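Local coordinates for protein cathepsin L Propeptide (PDB 3F75) that belongs to the cathepsin propeptide inhibitor (I29) family and probably holds its partner cathepsin L inactive by covering it, at residues B[57-60]-B[61-64]; B[79-82]-B[83-87]. All blocks are in the same frame, centred on the assembly; numbering follows the deposited sequence.

Contact 1: B[57-60]-B[61-64]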
ATOM      1  N   HIS B  57     -21.902   6.392  -2.760  1.00 10.88           N
ATOM      2  CA  HIS B  57     -23.202   6.434  -2.133  1.00 14.27           C
ATOM      3  C   HIS B  57     -24.028   5.186  -2.423  1.00 13.91           C
ATOM      4  O   HIS B  57     -24.618   4.604  -1.517  1.00 15.48           O
ATOM      5  CB  HIS B  57     -23.967   7.660  -2.601  1.00 16.94           C
ATOM      6  CG  HIS B  57     -25.371   7.717  -2.087  1.00 23.00           C
ATOM      7  ND1 HIS B  57     -25.663   7.911  -0.754  1.00 33.52           N
ATOM      8  CD2 HIS B  57     -26.560   7.625  -2.723  1.00 27.25           C
ATOM      9  CE1 HIS B  57     -26.973   7.934  -0.590  1.00 33.36           C
ATOM     10  NE2 HIS B  57     -27.541   7.758  -1.769  1.00 33.75           N
ATOM     11  N   THR B  58     -24.101   4.792  -3.690  1.00 13.93           N
ATOM     12  CA  THR B  58     -24.836   3.583  -4.072  1.00 14.01           C
ATOM     13  C   THR B  58     -24.268   2.333  -3.424  1.00 14.66           C
ATOM     14  O   THR B  58     -25.017   1.505  -2.900  1.00 12.03           O
ATOM     15  CB  THR B  58     -24.816   3.387  -5.581  1.00 15.28           C
ATOM     16  OG1 THR B  58     -25.448   4.510  -6.182  1.00 17.39           O
ATOM     17  CG2 THR B  58     -25.570   2.116  -5.976  1.00 18.40           C
ATOM     18  N   HIS B  59     -22.944   2.209  -3.468  1.00 14.51           N
ATOM     19  CA  HIS B  59     -22.252   1.060  -2.871  1.00 16.27           C
ATOM     20  C   HIS B  59     -22.606   0.914  -1.388  1.00 14.80           C
ATOM     21  O   HIS B  59     -22.924  -0.178  -0.898  1.00 12.19           O
ATOM     22  CB  HIS B  59     -20.734   1.249  -3.028  1.00 19.80           C
ATOM     23  CG  HIS B  59     -19.981  -0.013  -3.296  1.00 22.78           C
ATOM     24  ND1 HIS B  59     -19.419  -0.766  -2.287  1.00 21.75           N
ATOM     25  CD2 HIS B  59     -19.672  -0.642  -4.459  1.00 23.02           C
ATOM     26  CE1 HIS B  59     -18.801  -1.807  -2.814  1.00 22.86           C
ATOM     27  NE2 HIS B  59     -18.931  -1.756  -4.129  1.00 24.72           N
ATOM     28  N   ASN B  60     -22.564   2.026  -0.668  1.00 12.80           N
ATOM     29  CA  ASN B  60     -22.789   1.988   0.754  1.00 15.97           C
ATOM     30  C   ASN B  60     -24.237   1.656   1.124  1.00 15.15           C
ATOM     31  O   ASN B  60     -24.501   1.392   2.284  1.00 14.35           O
ATOM     32  CB  ASN B  60     -22.356   3.310   1.419  1.00 15.48           C
ATOM     33  CG  ASN B  60     -20.852   3.473   1.484  1.00 15.90           C
ATOM     34  OD1 ASN B  60     -20.098   2.492   1.439  1.00 10.41           O
ATOM     35  ND2 ASN B  60     -20.398   4.728   1.599  1.00 12.21           N
ATOM     36  N   GLN B  61     -25.158   1.648   0.156  1.00 17.77           N
ATOM     37  CA  GLN B  61     -26.556   1.217   0.409  1.00 20.70           C
ATOM     38  C   GLN B  61     -26.754  -0.293   0.198  1.00 21.63           C
ATOM     39  O   GLN B  61     -27.823  -0.833   0.499  1.00 19.02           O
ATOM     40  CB  GLN B  61     -27.522   1.957  -0.520  0.60 21.26           C
ATOM     41  CG  GLN B  61     -27.639   3.449  -0.269  0.60 24.67           C
ATOM     42  CD  GLN B  61     -28.391   4.183  -1.371  0.60 30.21           C
ATOM     43  OE1 GLN B  61     -28.393   5.410  -1.408  0.60 33.44           O
ATOM     44  NE2 GLN B  61     -29.025   3.438  -2.277  0.60 30.24           N
ATOM     45  N   GLN B  62     -25.723  -0.975  -0.293  1.00 23.93           N
ATOM     46  CA  GLN B  62     -25.874  -2.338  -0.792  1.00 23.95           C
ATOM     47  C   GLN B  62     -25.547  -3.425   0.249  1.00 26.46           C
ATOM     48  O   GLN B  62     -25.692  -4.615  -0.022  1.00 26.89           O
ATOM     49  CB  GLN B  62     -25.077  -2.503  -2.110  1.00 24.85           C
ATOM     50  CG  GLN B  62     -25.822  -1.895  -3.352  1.00 29.84           C
ATOM     51  CD  GLN B  62     -24.991  -1.838  -4.665  1.00 37.47           C
ATOM     52  OE1 GLN B  62     -23.769  -1.641  -4.660  1.00 38.89           O
ATOM     53  NE2 GLN B  62     -25.678  -1.979  -5.796  1.00 41.02           N
ATOM     54  N   GLY B  63     -25.140  -3.031   1.454  1.00 26.14           N
ATOM     55  CA  GLY B  63     -24.929  -4.006   2.543  1.00 26.54           C
ATOM     56  C   GLY B  63     -23.679  -4.878   2.458  1.00 23.77           C
ATOM     57  O   GLY B  63     -23.685  -6.024   2.899  1.00 27.55           O
ATOM     58  N   TYR B  64     -22.592  -4.334   1.930  1.00 19.29           N
ATOM     59  CA  TYR B  64     -21.342  -5.079   1.837  1.00 14.94           C
ATOM     60  C   TYR B  64     -20.693  -5.212   3.203  1.00 14.21           C
ATOM     61  O   TYR B  64     -21.078  -4.519   4.131  1.00 11.21           O
ATOM     62  CB  TYR B  64     -20.382  -4.357   0.917  1.00 14.99           C
ATOM     63  CG  TYR B  64     -20.867  -4.290  -0.507  1.00 16.46           C
ATOM     64  CD1 TYR B  64     -20.998  -5.435  -1.279  1.00 23.78           C
ATOM     65  CD2 TYR B  64     -21.207  -3.084  -1.072  1.00 18.70           C
ATOM     66  CE1 TYR B  64     -21.461  -5.357  -2.597  1.00 22.86           C
ATOM     67  CE2 TYR B  64     -21.654  -2.995  -2.362  1.00 20.85           C
ATOM     68  CZ  TYR B  64     -21.775  -4.118  -3.125  1.00 19.55           C
ATOM     69  OH  TYR B  64     -22.229  -3.947  -4.412  1.00 23.41           O
TER
HETATM   70  O   HOH W   1     -22.609  -1.613   1.412  1.00 32.27           O
HETATM   71  O   HOH W   2     -25.188  -0.935   3.437  1.00 38.48           O

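Contact 2: B[79-82]-B[83-87]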
ATOM      1  N   ASP B  79      -8.496   4.642 -14.745  1.00 14.73           N
ATOM      2  CA  ASP B  79      -7.295   4.674 -15.592  1.00 15.11           C
ATOM      3  C   ASP B  79      -6.233   5.625 -15.046  1.00 15.99           C
ATOM      4  O   ASP B  79      -5.048   5.291 -15.014  1.00 16.52           O
ATOM      5  CB  ASP B  79      -7.654   5.090 -17.018  1.00 17.71           C
ATOM      6  CG  ASP B  79      -8.230   3.953 -17.857  1.00 18.42           C
ATOM      7  OD1 ASP B  79      -8.062   2.751 -17.534  1.00 19.14           O
ATOM      8  OD2 ASP B  79      -8.833   4.273 -18.898  1.00 26.09           O
ATOM      9  N   GLU B  80      -6.657   6.814 -14.619  1.00 15.75           N
ATOM     10  CA  GLU B  80      -5.725   7.803 -14.080  1.00 16.82           C
ATOM     11  C   GLU B  80      -5.124   7.328 -12.756  1.00 18.32           C
ATOM     12  O   GLU B  80      -3.925   7.459 -12.510  1.00 18.73           O
ATOM     13  CB  GLU B  80      -6.419   9.147 -13.907  1.00 17.02           C
ATOM     14  CG  GLU B  80      -6.816   9.766 -15.238  1.00 18.73           C
ATOM     15  CD  GLU B  80      -7.817  10.910 -15.107  1.00 22.96           C
ATOM     16  OE1 GLU B  80      -8.578  10.968 -14.122  1.00 19.96           O
ATOM     17  OE2 GLU B  80      -7.850  11.763 -16.009  1.00 21.35           O
ATOM     18  N   PHE B  81      -5.977   6.762 -11.917  1.00 17.92           N
ATOM     19  CA  PHE B  81      -5.563   6.192 -10.640  1.00 18.15           C
ATOM     20  C   PHE B  81      -4.490   5.113 -10.832  1.00 18.27           C
ATOM     21  O   PHE B  81      -3.424   5.156 -10.201  1.00 20.59           O
ATOM     22  CB  PHE B  81      -6.802   5.648  -9.927  1.00 15.61           C
ATOM     23  CG  PHE B  81      -6.530   5.076  -8.572  1.00 14.43           C
ATOM     24  CD1 PHE B  81      -5.965   5.857  -7.579  1.00 14.21           C
ATOM     25  CD2 PHE B  81      -6.885   3.755  -8.277  1.00 17.69           C
ATOM     26  CE1 PHE B  81      -5.727   5.324  -6.303  1.00 17.12           C
ATOM     27  CE2 PHE B  81      -6.656   3.226  -7.011  1.00 20.63           C
ATOM     28  CZ  PHE B  81      -6.065   4.011  -6.029  1.00 17.34           C
ATOM     29  N   ARG B  82      -4.754   4.191 -11.749  1.00 18.06           N
ATOM     30  CA  ARG B  82      -3.860   3.071 -12.033  1.00 19.04           C
ATOM     31  C   ARG B  82      -2.527   3.543 -12.589  1.00 21.09           C
ATOM     32  O   ARG B  82      -1.476   3.018 -12.235  1.00 20.40           O
ATOM     33  CB  ARG B  82      -4.507   2.132 -13.066  1.00 21.03           C
ATOM     34  CG  ARG B  82      -3.567   1.031 -13.635  1.00 23.74           C
ATOM     35  CD  ARG B  82      -4.299   0.096 -14.625  1.00 24.70           C
ATOM     36  NE  ARG B  82      -4.999   0.831 -15.685  1.00 25.39           N
ATOM     37  CZ  ARG B  82      -4.421   1.339 -16.773  1.00 29.03           C
ATOM     38  NH1 ARG B  82      -3.115   1.200 -16.980  1.00 28.63           N
ATOM     39  NH2 ARG B  82      -5.155   1.995 -17.665  1.00 32.68           N
ATOM     40  N   ARG B  83      -2.583   4.521 -13.481  1.00 20.79           N
ATOM     41  CA  ARG B  83      -1.409   4.908 -14.238  1.00 19.54           C
ATOM     42  C   ARG B  83      -0.376   5.609 -13.355  1.00 19.94           C
ATOM     43  O   ARG B  83       0.816   5.513 -13.621  1.00 15.94           O
ATOM     44  CB  ARG B  83      -1.786   5.793 -15.445  1.00 19.34           C
ATOM     45  CG  ARG B  83      -2.281   5.040 -16.682  0.60 21.25           C
ATOM     46  CD  ARG B  83      -2.245   5.937 -17.929  0.60 23.97           C
ATOM     47  NE  ARG B  83      -3.010   7.176 -17.749  0.60 26.13           N
ATOM     48  CZ  ARG B  83      -4.257   7.394 -18.184  0.60 23.91           C
ATOM     49  NH1 ARG B  83      -4.932   6.464 -18.850  0.60 25.95           N
ATOM     50  NH2 ARG B  83      -4.835   8.560 -17.950  0.60 21.81           N
ATOM     51  N   LYS B  84      -0.809   6.301 -12.311  1.00 21.81           N
ATOM     52  CA  LYS B  84       0.115   7.195 -11.600  1.00 24.59           C
ATOM     53  C   LYS B  84       0.223   7.012 -10.092  1.00 22.72           C
ATOM     54  O   LYS B  84       1.181   7.520  -9.496  1.00 22.98           O
ATOM     55  CB  LYS B  84      -0.262   8.659 -11.898  1.00 27.46           C
ATOM     56  CG  LYS B  84      -0.019   9.097 -13.348  1.00 31.75           C
ATOM     57  CD  LYS B  84       1.358   9.674 -13.589  1.00 37.63           C
ATOM     58  CE  LYS B  84       1.528  11.079 -12.988  1.00 39.89           C
ATOM     59  NZ  LYS B  84       2.174  11.061 -11.639  1.00 43.11           N
ATOM     60  N   TYR B  85      -0.726   6.303  -9.478  1.00 21.18           N
ATOM     61  CA  TYR B  85      -0.845   6.267  -8.007  1.00 21.68           C
ATOM     62  C   TYR B  85      -0.556   4.895  -7.399  1.00 23.33           C
ATOM     63  O   TYR B  85      -0.738   4.708  -6.187  1.00 24.52           O
ATOM     64  CB  TYR B  85      -2.229   6.795  -7.557  1.00 22.17           C
ATOM     65  CG  TYR B  85      -2.467   8.222  -7.982  1.00 19.41           C
ATOM     66  CD1 TYR B  85      -2.226   9.292  -7.107  1.00 23.45           C
ATOM     67  CD2 TYR B  85      -2.836   8.514  -9.294  1.00 23.91           C
ATOM     68  CE1 TYR B  85      -2.400  10.621  -7.523  1.00 19.42           C
ATOM     69  CE2 TYR B  85      -3.001   9.833  -9.724  1.00 25.86           C
ATOM     70  CZ  TYR B  85      -2.794  10.877  -8.834  1.00 22.72           C
ATOM     71  OH  TYR B  85      -2.976  12.168  -9.284  1.00 21.96           O
ATOM     72  N   LEU B  86      -0.071   3.963  -8.224  1.00 19.29           N
ATOM     73  CA  LEU B  86       0.187   2.602  -7.794  1.00 20.34           C
ATOM     74  C   LEU B  86       1.695   2.368  -7.915  1.00 22.99           C
ATOM     75  O   LEU B  86       2.441   2.952  -7.119  1.00 23.34           O
ATOM     76  CB  LEU B  86      -0.695   1.611  -8.594  1.00 19.19           C
ATOM     77  CG  LEU B  86      -2.110   1.362  -8.027  1.00 22.28           C
ATOM     78  CD1 LEU B  86      -2.750   2.635  -7.560  1.00 17.99           C
ATOM     79  CD2 LEU B  86      -3.020   0.655  -9.046  1.00 20.57           C
ATOM     80  N   GLY B  87       2.163   1.544  -8.873  1.00 21.16           N
ATOM     81  CA  GLY B  87       3.599   1.497  -9.214  1.00 18.26           C
ATOM     82  C   GLY B  87       4.344   0.166  -9.196  1.00 15.99           C
ATOM     83  O   GLY B  87       5.577   0.130  -9.329  1.00 15.83           O
TER

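Contact 1: B[57-60]-B[61-64]
Gln61 and Gln62 continue from the helical residues His57 to His59 as a tighter turn, each with a backbone bond to the residue three places earlier: Gln61 N to Thr58 O (3.1 Å) and Gln62 N to His59 O (3.0 Å). Only a weak bond to His57 O keeps Gln61 N in the four-residue pattern of an alpha helix. Gly63 then breaks away with positive phi (75°), a conformation that glycine adopts easily because it lacks a CB. Two waters fasten the turn: one donates to His59 O and accepts from Tyr64 N (2.8 Å), so that His59 O takes two bonds, while the other donates to Asn60 O (2.7 Å) and receives a weak bond from Gly63 N.

Among the side chains, the rings of His59 and Tyr64 form an offset stack, centroids 4.1 Å apart and planes 29° from parallel; the two rings are modelled too close together, so their exact spacing is doubtful. With CG anti to its carbonyl carbon (chi1 -65°), Tyr64 sends its ring back toward the imidazole, and its OH donates to Gln62 OE1 (2.8 Å) from above the amide plane. A tyrosine suits this place, stacking and bonding at once. Gln62 lies extended, its CG 3.5 Å from Thr58 O, with its amide left to meet the phenol.

Beyond the turn, Tyr55 of helix 39-60 and Leu68 also touch His59, while Thr58 OG1 bonds back to Val54 O. Asn60 ND2 reaches Leu68 O, tying the end of helix 39-60 to strand 66-68, and Trp16 meets the His57 ring.

Contact 2: B[79-82]-B[83-87]
Leu86 lays its CD1 methyl over one face of the Phe81 ring, 4.0 Å from the centroid and 16° off the ring normal, a CH-pi contact. Phe81 holds its CG anti to the backbone N (chi1 -178°), which brings ring atom CD1 to Tyr85 CB (3.9 Å). Both Phe81 and Leu86 are buried, so apolar groups suit this inner side. The Tyr85 ring turns otherwise: its edge meets the carbonyls, CD2 lying 3.5 Å from Phe81 O and 3.6 Å from Glu80 O.

On the polar side, Arg82 NH2 donates almost straight to Asp79 OD1 (3.0 Å, 165°), a salt bridge in the guanidinium plane but from above the carboxylate; opposite charges three residues apart on one helix face can pair at the surface. In the conformer given, one of two, the Arg83 guanidinium lays one face over Asp79 O and the Glu80 backbone, nearly perpendicular to the Glu80 carboxylate. Glu80 meets Arg83 NH2 with its methylene CG (3.6 Å), while its carboxylate goes to Arg44, Arg45 and Ser77 N.

Phe73 meets Phe81 edge-to-face, as does an aromatic side chain of the partner protein. At the backbone angles of Gly87 a CB would jam against the preceding carbonyl. A short helix whose end lies on the partner protein, followed by a chain that leaves through a glycine, is consistent with the way I29 propeptides lie on their enzymes.

Contacts 1 and 2 follow one another along the chain and do not touch: their centres are 25 Å apart, and about 14 Å separates their nearest atoms. Both concern the way a helix is left. At 57-64 the chain departs from helix 39-60 toward strand 66-68, in a turn at the surface of the propeptide; at 79-87 it departs from helix 78-84 along the partner protein. Helix 39-60 joins them indirectly, since it carries the first half of contact 1 as well as Arg44 and Arg45, the partners of Glu80. A bound 1,2-ethanediol lies about 4 Å from the side chain of Tyr85 and probably comes from the crystallisation liquor.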